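Local coordinates for arginine decarboxylase (Campylobacter jejuni subsp. jejuni, PDB 3NZP), which probably catalyses the decarboxylation of arginine to agmatine with pyridoxal 5'-phosphate as cofactor, a step in the biosynthesis of polyamines such as spermidine, at residues 464-469 / 507-512; 334-339 / 502-507; 470-475 / 498-503; 33-38 / 47-52; 437-442 / 477-482. One frame throughout, in Å; residues are numbered along the deposited sequence.

Contact 1: 464-469 / 507-512; sequences PLDRLD and ENYFLG
R467 and E507 join in a salt bridge, NH2 of the arginine 3.1 Å from OE1 of the glutamate. The planes are 86° apart, and NH2 meets the oxygen from above the carboxylate plane. A long arginine suits this partly exposed place because its chain, bent at chi3 (-61°), can turn the guanidinium toward the loop carrying E507. Further along, the P464 and Y509 side chains run alongside each other, CG of P464 3.8 Å from CZ of Y509. The tyrosine hydroxyl is hydrogen-bonded to ND1 of H500, which helps to hold the ring in place. Backbone pairing holds the rest: L465 N donates to F510 O (3.1 Å), and P464 opposes L511 as an antiparallel non-hydrogen-bonded pair, a kind of pair that needs no N-H from P464. Strand 510-513 thus lies between strands 462-464 and 330-341 in the beta domain, while L465 and F510 reach across to helix 31-40.

Contact 2: 334-339 / 502-507; sequences APVLEL and VDVEKE
E338 and V504 mark the nearest approach of segment 334-339 of strand 330-341 to the turn 502-507, their CA atoms 6.3 Å apart, so the two backbones remain unbridged and side chains fill the interval. V504 does most of the touching. Its CG1 branch, set anti to the carbonyl carbon (chi1 -71°), reaches the strand over the peptide carbonyls, 3.5 Å from L337 O, and meets CD2 of L339 at 3.9 Å. A valine suits this place, being short and branched, so that it packs against the strand close to its own backbone. L339 crosses V504 at a slant and also brings CD2 within 4.4 Å of V502 CG2. L337 and E338 form a classic beta bulge opposite L441; the side chain of E338 points away from the turn and packs on N161 of the second subunit. The turn is braced from within: D503 O accepts both K506 N (2.9 Å) and E507 N (2.8 Å), while OE2 of E507 takes D503 N at 3.2 Å. What crosses is van der Waals contact, methyl on methyl and methyl on carbonyl oxygen, without a directional bond, whereas the polar bonds shaping the turn lie inside segment 502-507.

Contact 3: 470-475 / 498-503; sequences EEPTRS and FLHDVD
P472 sits over one face of the H500 imidazole, a CH-pi contact with CB 4.0 Å from the ring centroid and almost on its normal, where two irregular loops of the beta domain meet through a single beta bridge, S475 to F498. This half is closely packed. Proline offers a rigid ring whose CB hydrogens can point at the imidazole face, and its CG also lies 3.9 Å from CB of F498. Histidine suits the place because both its nitrogens can be used: NE2 donates to E470 O at 3.0 Å, nearly in the ring plane, and ND1 is engaged by Y509. E470, though bonded to H500 through its carbonyl, is itself exposed. Beside the bridge, L499 N donates to R474 O (3.1 Å), and L499 turns away from segment 470-475 to pack on Y440 and P464, where its apolar chain is buried. The other half is looser and faces solvent, with T473 and D501 exposed. Here R474 folds back at chi2 (-73°), laying its aliphatic chain beside D501, and forms a salt bridge there; E438 adds a weak, long ion pair to NE. The guanidinium and carboxylate planes are nearly perpendicular (89°): NH1 of R474 stands 3.3 Å from OD1 of D501, with the oxygen close to the guanidinium plane but the nitrogen well above the carboxylate.

Contact 4: 33-38 / 47-52; sequences DIVKEL and LLLRFP
The carbonyl oxygen of I34 accepts the amide of L38 at 3.1 Å, the i to i+4 bond that sets these two residues one helical turn apart on the same face of helix 31-40. That face looks onto strand 47-50, the short axes approaching to 10.8 Å at 125° between their directions. L38 carries the centre: its CD1 rests against both L47 CD1 (3.6 Å) and L49 CD2 (3.8 Å), over the place where these two methyls meet. L47 crosses it at a slant, with CG placed between the backbone N and the carbonyl carbon (chi1 38°), while L49 slides past it in the opposite direction. I34 extends CD1 to the edge of the F51 ring, 3.9 Å from CE1, so an isoleucine methyl meets the ring in its plane. V35 closes the flank, its CG1 4.4 Å from L47 CD1. Strand geometry sends L48 and R50 to the reverse side, where R50 forms salt bridges with E521 and E535. In this fold-type III decarboxylase strand 47-50 joins the beta domain, pairing with strands 330-341 and 534-540, and F51 then occupies the N-cap position of helix 52-72, which leads on to the barrel. Only hydrocarbon meets hydrocarbon between helix and strand, so the fit depends on the shapes of branched side chains and on excluding water, with no directional bond to fix the register.

Contact 5: 437-442 / 477-482; sequences QERYLV and SIWDIT
W479 takes chi1 55°, with CG between the backbone N and the carbonyl carbon, and R439 takes chi1 -75°; together these bring the arginine's aliphatic chain over the indole. CB of R439 lies 3.4 Å from the centroid of the six-membered ring, 15° off its normal, a CH-pi contact in which the methylenes, rather than a parallel guanidinium, cover the face. At the indole's edge L441 places CD1 near W479 CD1, and the same methyl touches CG2 of I481 at 3.7 Å. Beneath these side chains the strands run parallel: W479 bonds to both neighbours of L441, its N donating to Y440 O (2.9 Å) and its O accepting V442 N (3.0 Å). The bond from S477 N to E438 O is weak. This edge of the beta-domain sheet lies at the dimer interface, where W479 meets F204 of the second subunit edge-to-face and L441 and I481 pack on F134 of that subunit. Large apolar residues suit such a buried seam. Away from W479, V442 sets CG2 3.8 Å from I478 CB, two beta-branched chains filling the space toward L511. D480, three residues before C483, the predicted proton donor, accepts the amide of L446 on OD1.

Contacts 1, 2 and 5 meet on one sheet through strand 330-341: Y509 O lies 2.8 Å from V336 N on one flank, and E338 O lies 3.0 Å from L441 N on the other. Contact 3 joins this region from the loops, with H500 O 3.0 Å from the hydroxyl of Y440 and S475 OG 2.7 Å from Q437 N. Contact 4 stands apart, its centre about 22 Å from that of contact 5, yet V35 CG2 touches L465 CD2 of contact 1 at 3.7 Å. Contact 5 comes nearest to the chemistry: the D480 side chain is about 11 Å from a bound pyridoxal phosphate and about 8 Å from that of C483, the predicted proton donor.

Contact 1: 464-469 / 507-512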
# COMPACT_ATOMS: atom_id res chain seq x y z
N PRO B 464 6.48 7.29 23.55
CA PRO B 464 7.65 8.17 23.52
C PRO B 464 8.90 7.41 23.93
O PRO B 464 8.81 6.42 24.65
CB PRO B 464 7.29 9.24 24.54
CG PRO B 464 5.80 9.27 24.48
CD PRO B 464 5.46 7.82 24.46
N LEU B 465 10.06 7.89 23.50
CA LEU B 465 11.29 7.21 23.84
C LEU B 465 11.81 7.52 25.23
O LEU B 465 12.62 6.76 25.78
CB LEU B 465 12.37 7.53 22.82
CG LEU B 465 12.43 6.56 21.63
CD1 LEU B 465 11.10 6.59 20.89
CD2 LEU B 465 13.58 6.97 20.71
N ASP B 466 11.35 8.62 25.80
CA ASP B 466 11.79 9.04 27.12
C ASP B 466 10.69 9.84 27.79
O ASP B 466 9.58 9.96 27.26
CB ASP B 466 13.05 9.90 27.00
CG ASP B 466 12.77 11.26 26.36
OD1 ASP B 466 13.73 12.05 26.19
OD2 ASP B 466 11.59 11.54 26.03
N ARG B 467 11.01 10.40 28.95
CA ARG B 467 10.07 11.20 29.72
C ARG B 467 8.92 10.31 30.22
O ARG B 467 7.80 10.78 30.44
CB ARG B 467 9.53 12.33 28.86
CG ARG B 467 9.33 13.63 29.60
CD ARG B 467 8.76 14.69 28.68
NE ARG B 467 9.65 14.95 27.56
CZ ARG B 467 10.52 15.95 27.51
NH1 ARG B 467 11.30 16.10 26.44
NH2 ARG B 467 10.60 16.82 28.53
N LEU B 468 9.22 9.02 30.40
CA LEU B 468 8.24 8.04 30.85
C LEU B 468 7.99 8.07 32.35
O LEU B 468 6.95 7.59 32.82
CB LEU B 468 8.69 6.64 30.43
CG LEU B 468 8.69 6.43 28.91
CD1 LEU B 468 9.46 5.16 28.55
CD2 LEU B 468 7.25 6.39 28.42
N ASP B 469 8.96 8.60 33.09
CA ASP B 469 8.85 8.72 34.54
C ASP B 469 7.78 9.76 34.89
O ASP B 469 7.33 9.85 36.03
CB ASP B 469 10.21 9.10 35.13
CG ASP B 469 10.83 10.31 34.44
OD1 ASP B 469 12.05 10.54 34.62
OD2 ASP B 469 10.12 11.04 33.71
N GLU B 507 13.07 21.50 23.56
CA GLU B 507 13.66 20.18 23.75
C GLU B 507 13.29 19.23 22.61
O GLU B 507 12.54 19.60 21.70
CB GLU B 507 13.23 19.61 25.11
CG GLU B 507 11.72 19.43 25.27
CD GLU B 507 11.22 19.91 26.63
OE1 GLU B 507 11.80 19.54 27.67
OE2 GLU B 507 10.22 20.67 26.65
N ASN B 508 13.82 18.02 22.65
CA ASN B 508 13.55 17.02 21.63
C ASN B 508 12.58 15.97 22.14
O ASN B 508 12.69 15.51 23.27
CB ASN B 508 14.86 16.37 21.17
CG ASN B 508 15.49 17.12 20.01
OD1 ASN B 508 16.69 16.98 19.74
ND2 ASN B 508 14.68 17.93 19.32
N TYR B 509 11.63 15.60 21.29
CA TYR B 509 10.62 14.61 21.67
C TYR B 509 10.47 13.60 20.55
O TYR B 509 9.94 13.92 19.49
CB TYR B 509 9.29 15.30 21.93
CG TYR B 509 8.30 14.47 22.70
CD1 TYR B 509 8.68 13.83 23.88
CD2 TYR B 509 6.98 14.34 22.27
CE1 TYR B 509 7.77 13.08 24.62
CE2 TYR B 509 6.06 13.59 23.01
CZ TYR B 509 6.46 12.97 24.19
OH TYR B 509 5.57 12.24 24.93
N PHE B 510 10.94 12.38 20.79
CA PHE B 510 10.86 11.31 19.80
C PHE B 510 9.77 10.28 20.08
O PHE B 510 9.52 9.90 21.23
CB PHE B 510 12.20 10.57 19.69
CG PHE B 510 13.36 11.44 19.33
CD1 PHE B 510 14.08 12.10 20.32
CD2 PHE B 510 13.74 11.60 18.01
CE1 PHE B 510 15.18 12.90 19.99
CE2 PHE B 510 14.84 12.40 17.67
CZ PHE B 510 15.56 13.05 18.66
N LEU B 511 9.12 9.82 19.02
CA LEU B 511 8.10 8.81 19.15
C LEU B 511 8.62 7.50 18.58
O LEU B 511 9.47 7.49 17.68
CB LEU B 511 6.82 9.23 18.42
CG LEU B 511 6.06 10.35 19.12
CD1 LEU B 511 4.74 10.58 18.40
CD2 LEU B 511 5.81 9.97 20.58
N GLY B 512 8.12 6.39 19.11
CA GLY B 512 8.56 5.10 18.64
C GLY B 512 7.40 4.23 18.18
O GLY B 512 6.39 4.11 18.87

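Contact 2: 334-339 / 502-507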
# COMPACT_ATOMS: atom_id res chain seq x y z
N ALA B 334 10.78 8.49 15.19
CA ALA B 334 10.56 9.73 14.44
C ALA B 334 10.37 10.90 15.41
O ALA B 334 9.54 10.84 16.30
CB ALA B 334 9.34 9.59 13.56
N PRO B 335 11.17 11.97 15.24
CA PRO B 335 11.08 13.14 16.11
C PRO B 335 9.82 13.99 15.85
O PRO B 335 9.37 14.09 14.71
CB PRO B 335 12.37 13.90 15.80
CG PRO B 335 12.58 13.61 14.36
CD PRO B 335 12.26 12.13 14.26
N VAL B 336 9.27 14.58 16.90
CA VAL B 336 8.07 15.40 16.73
C VAL B 336 8.47 16.77 16.20
O VAL B 336 9.14 17.52 16.89
CB VAL B 336 7.32 15.63 18.04
CG1 VAL B 336 5.98 16.28 17.75
CG2 VAL B 336 7.12 14.31 18.77
N LEU B 337 8.06 17.08 14.97
CA LEU B 337 8.39 18.36 14.35
C LEU B 337 7.61 19.52 14.95
O LEU B 337 8.21 20.44 15.49
CB LEU B 337 8.12 18.31 12.86
CG LEU B 337 8.87 17.18 12.16
CD1 LEU B 337 8.45 17.06 10.70
CD2 LEU B 337 10.35 17.46 12.29
N GLU B 338 6.29 19.50 14.84
CA GLU B 338 5.49 20.58 15.42
C GLU B 338 4.42 20.06 16.35
O GLU B 338 4.15 18.86 16.40
CB GLU B 338 4.83 21.44 14.33
CG GLU B 338 5.72 22.54 13.76
CD GLU B 338 4.99 23.41 12.75
OE1 GLU B 338 4.72 22.93 11.62
OE2 GLU B 338 4.67 24.57 13.09
N LEU B 339 3.82 20.97 17.10
CA LEU B 339 2.77 20.61 18.05
C LEU B 339 1.51 21.43 17.82
O LEU B 339 1.26 22.42 18.51
CB LEU B 339 3.26 20.85 19.48
CG LEU B 339 3.21 19.70 20.49
CD1 LEU B 339 1.85 19.02 20.44
CD2 LEU B 339 4.32 18.72 20.17
N VAL B 502 5.26 18.81 25.52
CA VAL B 502 6.63 19.28 25.41
C VAL B 502 6.76 20.49 24.49
O VAL B 502 5.83 20.82 23.76
CB VAL B 502 7.54 18.16 24.89
CG1 VAL B 502 7.56 17.00 25.89
CG2 VAL B 502 7.03 17.68 23.54
N ASP B 503 7.91 21.14 24.54
CA ASP B 503 8.17 22.30 23.70
C ASP B 503 9.16 21.89 22.62
O ASP B 503 10.36 21.78 22.87
CB ASP B 503 8.77 23.44 24.54
CG ASP B 503 8.92 24.73 23.75
OD1 ASP B 503 9.37 25.73 24.34
OD2 ASP B 503 8.58 24.74 22.54
N VAL B 504 8.66 21.67 21.41
CA VAL B 504 9.50 21.24 20.29
C VAL B 504 10.81 22.01 20.11
O VAL B 504 11.86 21.40 19.90
CB VAL B 504 8.73 21.32 18.97
CG1 VAL B 504 7.67 20.23 18.94
CG2 VAL B 504 8.08 22.69 18.83
N GLU B 505 10.73 23.33 20.21
CA GLU B 505 11.91 24.18 20.04
C GLU B 505 12.78 24.26 21.30
O GLU B 505 13.95 24.64 21.22
CB GLU B 505 11.48 25.58 19.61
CG GLU B 505 10.39 26.20 20.48
CD GLU B 505 10.00 27.59 20.00
OE1 GLU B 505 9.60 27.73 18.83
OE2 GLU B 505 10.08 28.55 20.80
N LYS B 506 12.23 23.89 22.45
CA LYS B 506 12.96 23.93 23.71
C LYS B 506 13.69 22.61 23.97
O LYS B 506 14.79 22.59 24.53
CB LYS B 506 12.00 24.22 24.86
CG LYS B 506 12.66 24.66 26.16
CD LYS B 506 11.63 24.95 27.25
CE LYS B 506 12.27 25.64 28.45
NZ LYS B 506 12.84 26.97 28.08
N GLU B 507 13.07 21.50 23.56
CA GLU B 507 13.66 20.18 23.75
C GLU B 507 13.29 19.23 22.61
O GLU B 507 12.54 19.60 21.70
CB GLU B 507 13.23 19.61 25.11
CG GLU B 507 11.72 19.43 25.27
CD GLU B 507 11.22 19.91 26.63
OE1 GLU B 507 11.80 19.54 27.67
OE2 GLU B 507 10.22 20.67 26.65

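Contact 3: 470-475 / 498-503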
# COMPACT_ATOMS: atom_id res chain seq x y z
N GLU B 470 7.38 10.54 33.88
CA GLU B 470 6.36 11.58 34.03
C GLU B 470 5.05 11.10 33.43
O GLU B 470 5.04 10.30 32.50
CB GLU B 470 6.79 12.85 33.30
CG GLU B 470 8.05 13.47 33.85
CD GLU B 470 8.63 14.50 32.90
OE1 GLU B 470 7.89 15.42 32.48
OE2 GLU B 470 9.85 14.39 32.59
N GLU B 471 3.94 11.60 33.96
CA GLU B 471 2.62 11.21 33.48
C GLU B 471 2.15 12.11 32.33
O GLU B 471 2.03 13.32 32.50
CB GLU B 471 1.63 11.29 34.65
CG GLU B 471 0.21 10.86 34.34
CD GLU B 471 0.07 9.36 34.13
OE1 GLU B 471 0.61 8.59 34.96
OE2 GLU B 471 -0.59 8.96 33.15
N PRO B 472 1.90 11.53 31.15
CA PRO B 472 1.44 12.30 29.99
C PRO B 472 0.08 12.93 30.25
O PRO B 472 -0.78 12.33 30.88
CB PRO B 472 1.38 11.26 28.88
CG PRO B 472 1.00 10.02 29.62
CD PRO B 472 1.93 10.09 30.83
N THR B 473 -0.12 14.14 29.74
CA THR B 473 -1.37 14.85 29.97
C THR B 473 -1.90 15.53 28.72
O THR B 473 -2.27 16.71 28.77
CB THR B 473 -1.17 15.90 31.04
OG1 THR B 473 -0.02 16.69 30.70
CG2 THR B 473 -0.95 15.25 32.39
N ARG B 474 -1.95 14.80 27.62
CA ARG B 474 -2.43 15.37 26.37
C ARG B 474 -3.03 14.33 25.45
O ARG B 474 -2.30 13.52 24.87
CB ARG B 474 -1.26 16.06 25.65
CG ARG B 474 -0.84 17.39 26.24
CD ARG B 474 -1.86 18.46 25.90
NE ARG B 474 -1.39 19.80 26.24
CZ ARG B 474 -2.03 20.92 25.93
NH1 ARG B 474 -1.53 22.10 26.28
NH2 ARG B 474 -3.18 20.86 25.27
N SER B 475 -4.35 14.32 25.32
CA SER B 475 -5.00 13.36 24.43
C SER B 475 -4.50 13.69 23.03
O SER B 475 -4.96 14.63 22.39
CB SER B 475 -6.52 13.48 24.50
OG SER B 475 -6.96 14.76 24.08
N PHE B 498 -2.01 9.26 24.91
CA PHE B 498 -1.61 10.45 25.66
C PHE B 498 -0.11 10.67 25.61
O PHE B 498 0.67 9.77 25.94
CB PHE B 498 -2.04 10.35 27.13
CG PHE B 498 -3.52 10.45 27.32
CD1 PHE B 498 -4.32 9.32 27.22
CD2 PHE B 498 -4.13 11.69 27.51
CE1 PHE B 498 -5.71 9.42 27.31
CE2 PHE B 498 -5.51 11.80 27.60
CZ PHE B 498 -6.31 10.66 27.50
N LEU B 499 0.29 11.87 25.19
CA LEU B 499 1.71 12.25 25.09
C LEU B 499 2.01 13.43 25.98
O LEU B 499 1.13 14.24 26.28
CB LEU B 499 2.07 12.62 23.65
CG LEU B 499 1.94 11.46 22.68
CD1 LEU B 499 2.07 11.98 21.27
CD2 LEU B 499 3.01 10.42 22.99
N HIS B 500 3.27 13.55 26.40
CA HIS B 500 3.66 14.65 27.27
C HIS B 500 3.64 15.99 26.55
O HIS B 500 3.95 16.08 25.36
CB HIS B 500 5.05 14.39 27.85
CG HIS B 500 5.21 13.01 28.42
ND1 HIS B 500 5.38 11.89 27.63
CD2 HIS B 500 5.19 12.56 29.70
CE1 HIS B 500 5.47 10.82 28.39
NE2 HIS B 500 5.35 11.20 29.65
N ASP B 501 3.24 17.04 27.27
CA ASP B 501 3.18 18.37 26.70
C ASP B 501 4.60 18.92 26.67
O ASP B 501 5.10 19.42 27.67
CB ASP B 501 2.31 19.28 27.56
CG ASP B 501 2.13 20.66 26.95
OD1 ASP B 501 1.43 21.49 27.56
OD2 ASP B 501 2.70 20.90 25.86
N VAL B 502 5.26 18.81 25.52
CA VAL B 502 6.63 19.28 25.41
C VAL B 502 6.76 20.49 24.49
O VAL B 502 5.83 20.82 23.76
CB VAL B 502 7.54 18.16 24.89
CG1 VAL B 502 7.56 17.00 25.89
CG2 VAL B 502 7.03 17.68 23.54
N ASP B 503 7.91 21.14 24.54
CA ASP B 503 8.17 22.30 23.70
C ASP B 503 9.16 21.89 22.62
O ASP B 503 10.36 21.78 22.87
CB ASP B 503 8.77 23.44 24.54
CG ASP B 503 8.92 24.73 23.75
OD1 ASP B 503 9.37 25.73 24.34
OD2 ASP B 503 8.58 24.74 22.54

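Contact 4: 33-38 / 47-52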
# COMPACT_ATOMS: atom_id res chain seq x y z
N ASP B 33 18.98 6.94 23.60
CA ASP B 33 20.43 7.16 23.62
C ASP B 33 21.04 6.82 22.27
O ASP B 33 21.88 7.55 21.74
CB ASP B 33 21.12 6.29 24.68
CG ASP B 33 20.93 6.82 26.10
OD1 ASP B 33 21.37 6.11 27.03
OD2 ASP B 33 20.37 7.92 26.28
N ILE B 34 20.63 5.68 21.73
CA ILE B 34 21.13 5.23 20.44
C ILE B 34 20.74 6.26 19.39
O ILE B 34 21.55 6.61 18.53
CB ILE B 34 20.55 3.85 20.07
CG1 ILE B 34 20.89 2.84 21.16
CG2 ILE B 34 21.14 3.37 18.76
CD1 ILE B 34 20.17 1.53 21.02
N VAL B 35 19.51 6.76 19.48
CA VAL B 35 19.05 7.76 18.52
C VAL B 35 19.95 8.98 18.57
O VAL B 35 20.54 9.37 17.55
CB VAL B 35 17.60 8.20 18.80
CG1 VAL B 35 17.19 9.31 17.83
CG2 VAL B 35 16.66 7.03 18.66
N LYS B 36 20.07 9.57 19.75
CA LYS B 36 20.91 10.76 19.95
C LYS B 36 22.29 10.60 19.31
O LYS B 36 22.75 11.48 18.59
CB LYS B 36 21.07 11.06 21.44
CG LYS B 36 19.90 11.79 22.06
CD LYS B 36 20.24 12.14 23.51
CE LYS B 36 19.27 13.15 24.12
NZ LYS B 36 17.86 12.66 24.22
N GLU B 37 22.94 9.47 19.58
CA GLU B 37 24.27 9.21 19.03
C GLU B 37 24.24 9.29 17.51
O GLU B 37 25.07 9.95 16.90
CB GLU B 37 24.77 7.83 19.46
CG GLU B 37 26.25 7.65 19.18
CD GLU B 37 26.73 6.22 19.34
OE1 GLU B 37 26.35 5.56 20.33
OE2 GLU B 37 27.50 5.77 18.47
N LEU B 38 23.27 8.60 16.91
CA LEU B 38 23.13 8.60 15.46
C LEU B 38 22.88 10.02 14.95
O LEU B 38 23.39 10.40 13.90
CB LEU B 38 21.98 7.68 15.03
CG LEU B 38 22.37 6.22 14.74
CD1 LEU B 38 21.11 5.37 14.65
CD2 LEU B 38 23.15 6.14 13.44
N LEU B 47 14.39 7.44 11.55
CA LEU B 47 15.29 6.32 11.38
C LEU B 47 14.68 5.01 11.84
O LEU B 47 13.93 4.95 12.81
CB LEU B 47 16.63 6.54 12.09
CG LEU B 47 16.64 7.24 13.44
CD1 LEU B 47 17.86 6.80 14.22
CD2 LEU B 47 16.66 8.77 13.23
N LEU B 48 15.00 3.96 11.09
CA LEU B 48 14.53 2.63 11.39
C LEU B 48 15.68 1.88 12.05
O LEU B 48 16.76 1.77 11.47
CB LEU B 48 14.11 1.92 10.12
CG LEU B 48 13.67 0.47 10.35
CD1 LEU B 48 12.40 0.47 11.16
CD2 LEU B 48 13.46 -0.25 9.01
N LEU B 49 15.47 1.38 13.26
CA LEU B 49 16.52 0.64 13.96
C LEU B 49 16.22 -0.85 13.97
O LEU B 49 15.08 -1.26 14.18
CB LEU B 49 16.66 1.12 15.40
CG LEU B 49 16.98 2.61 15.52
CD1 LEU B 49 17.18 3.01 16.98
CD2 LEU B 49 18.24 2.88 14.73
N ARG B 50 17.25 -1.66 13.72
CA ARG B 50 17.10 -3.11 13.73
C ARG B 50 17.93 -3.67 14.87
O ARG B 50 19.12 -3.34 15.02
CB ARG B 50 17.59 -3.72 12.42
CG ARG B 50 16.74 -3.45 11.21
CD ARG B 50 17.28 -4.24 10.01
NE ARG B 50 16.94 -3.60 8.73
CZ ARG B 50 15.71 -3.45 8.26
NH1 ARG B 50 14.67 -3.89 8.96
NH2 ARG B 50 15.52 -2.84 7.10
N PHE B 51 17.31 -4.52 15.68
CA PHE B 51 17.98 -5.14 16.81
C PHE B 51 18.10 -6.64 16.60
O PHE B 51 17.19 -7.41 16.96
CB PHE B 51 17.20 -4.84 18.09
CG PHE B 51 17.22 -3.40 18.48
CD1 PHE B 51 18.34 -2.85 19.10
CD2 PHE B 51 16.11 -2.58 18.24
CE1 PHE B 51 18.36 -1.51 19.48
CE2 PHE B 51 16.12 -1.24 18.60
CZ PHE B 51 17.25 -0.70 19.23
N PRO B 52 19.22 -7.09 16.02
CA PRO B 52 19.43 -8.51 15.76
C PRO B 52 19.12 -9.38 16.98
O PRO B 52 18.56 -10.46 16.84
CB PRO B 52 20.90 -8.58 15.38
CG PRO B 52 21.15 -7.26 14.76
CD PRO B 52 20.42 -6.32 15.68

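Contact 5: 437-442 / 477-482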
# COMPACT_ATOMS: atom_id res chain seq x y z
N GLN B 437 -6.50 16.98 22.55
CA GLN B 437 -5.68 17.97 23.23
C GLN B 437 -4.73 18.63 22.23
O GLN B 437 -4.75 19.85 22.06
CB GLN B 437 -4.85 17.30 24.35
CG GLN B 437 -5.61 17.02 25.64
CD GLN B 437 -5.95 18.28 26.39
OE1 GLN B 437 -6.55 19.21 25.84
NE2 GLN B 437 -5.58 18.33 27.67
N GLU B 438 -3.91 17.81 21.58
CA GLU B 438 -2.93 18.28 20.60
C GLU B 438 -2.63 17.24 19.52
O GLU B 438 -2.74 16.04 19.75
CB GLU B 438 -1.63 18.67 21.29
CG GLU B 438 -1.78 19.78 22.31
CD GLU B 438 -0.47 20.17 22.93
OE1 GLU B 438 0.23 19.28 23.45
OE2 GLU B 438 -0.14 21.38 22.91
N ARG B 439 -2.24 17.73 18.35
CA ARG B 439 -1.90 16.88 17.21
C ARG B 439 -0.40 16.98 17.01
O ARG B 439 0.10 18.04 16.64
CB ARG B 439 -2.61 17.37 15.96
CG ARG B 439 -4.09 17.05 15.93
CD ARG B 439 -4.99 18.26 16.02
NE ARG B 439 -5.95 18.28 14.92
CZ ARG B 439 -7.16 18.84 14.95
NH1 ARG B 439 -7.58 19.45 16.05
NH2 ARG B 439 -7.94 18.80 13.87
N TYR B 440 0.32 15.88 17.28
CA TYR B 440 1.78 15.85 17.14
C TYR B 440 2.20 15.48 15.73
O TYR B 440 1.89 14.40 15.24
CB TYR B 440 2.40 14.86 18.12
CG TYR B 440 2.17 15.18 19.58
CD1 TYR B 440 0.88 15.18 20.13
CD2 TYR B 440 3.24 15.47 20.43
CE1 TYR B 440 0.67 15.45 21.47
CE2 TYR B 440 3.04 15.75 21.78
CZ TYR B 440 1.75 15.74 22.29
OH TYR B 440 1.54 15.99 23.63
N LEU B 441 2.92 16.40 15.09
CA LEU B 441 3.41 16.21 13.73
C LEU B 441 4.74 15.48 13.80
O LEU B 441 5.74 16.05 14.25
CB LEU B 441 3.58 17.57 13.07
CG LEU B 441 4.07 17.55 11.63
CD1 LEU B 441 2.96 17.04 10.74
CD2 LEU B 441 4.51 18.95 11.21
N VAL B 442 4.77 14.22 13.35
CA VAL B 442 5.99 13.42 13.39
C VAL B 442 6.68 13.38 12.04
O VAL B 442 6.05 13.19 11.00
CB VAL B 442 5.71 11.96 13.80
CG1 VAL B 442 6.90 11.41 14.57
CG2 VAL B 442 4.44 11.87 14.62
N SER B 477 -3.14 12.82 18.86
CA SER B 477 -3.50 12.15 17.62
C SER B 477 -2.39 12.53 16.66
O SER B 477 -2.50 13.51 15.92
CB SER B 477 -4.86 12.63 17.11
OG SER B 477 -4.89 14.04 17.03
N ILE B 478 -1.31 11.76 16.69
CA ILE B 478 -0.14 12.02 15.86
C ILE B 478 -0.34 11.83 14.36
O ILE B 478 -0.91 10.84 13.92
CB ILE B 478 1.05 11.11 16.27
CG1 ILE B 478 0.68 9.64 16.09
CG2 ILE B 478 1.39 11.32 17.74
CD1 ILE B 478 1.75 8.71 16.61
N TRP B 479 0.13 12.80 13.58
CA TRP B 479 0.02 12.71 12.13
C TRP B 479 1.36 13.01 11.45
O TRP B 479 2.18 13.76 11.98
CB TRP B 479 -1.08 13.64 11.61
CG TRP B 479 -0.95 15.07 12.00
CD1 TRP B 479 0.19 15.82 12.03
CD2 TRP B 479 -2.03 15.97 12.29
NE1 TRP B 479 -0.11 17.13 12.31
CE2 TRP B 479 -1.46 17.26 12.47
CE3 TRP B 479 -3.42 15.82 12.40
CZ2 TRP B 479 -2.24 18.39 12.76
CZ3 TRP B 479 -4.19 16.94 12.69
CH2 TRP B 479 -3.60 18.21 12.87
N ASP B 480 1.59 12.41 10.29
CA ASP B 480 2.84 12.61 9.57
C ASP B 480 2.82 13.84 8.66
O ASP B 480 1.78 14.46 8.46
CB ASP B 480 3.17 11.37 8.74
CG ASP B 480 2.32 11.25 7.49
OD1 ASP B 480 2.51 10.27 6.72
OD2 ASP B 480 1.46 12.13 7.27
N ILE B 481 3.98 14.17 8.11
CA ILE B 481 4.12 15.32 7.24
C ILE B 481 3.69 14.98 5.82
O ILE B 481 4.51 14.69 4.96
CB ILE B 481 5.57 15.82 7.22
CG1 ILE B 481 6.50 14.63 6.96
CG2 ILE B 481 5.89 16.49 8.55
CD1 ILE B 481 7.95 15.00 6.64
N THR B 482 2.38 15.01 5.58
CA THR B 482 1.85 14.70 4.26
C THR B 482 0.57 15.49 4.02
O THR B 482 -0.21 15.73 4.95
CB THR B 482 1.53 13.20 4.12
OG1 THR B 482 2.74 12.44 4.26
CG2 THR B 482 0.93 12.90 2.75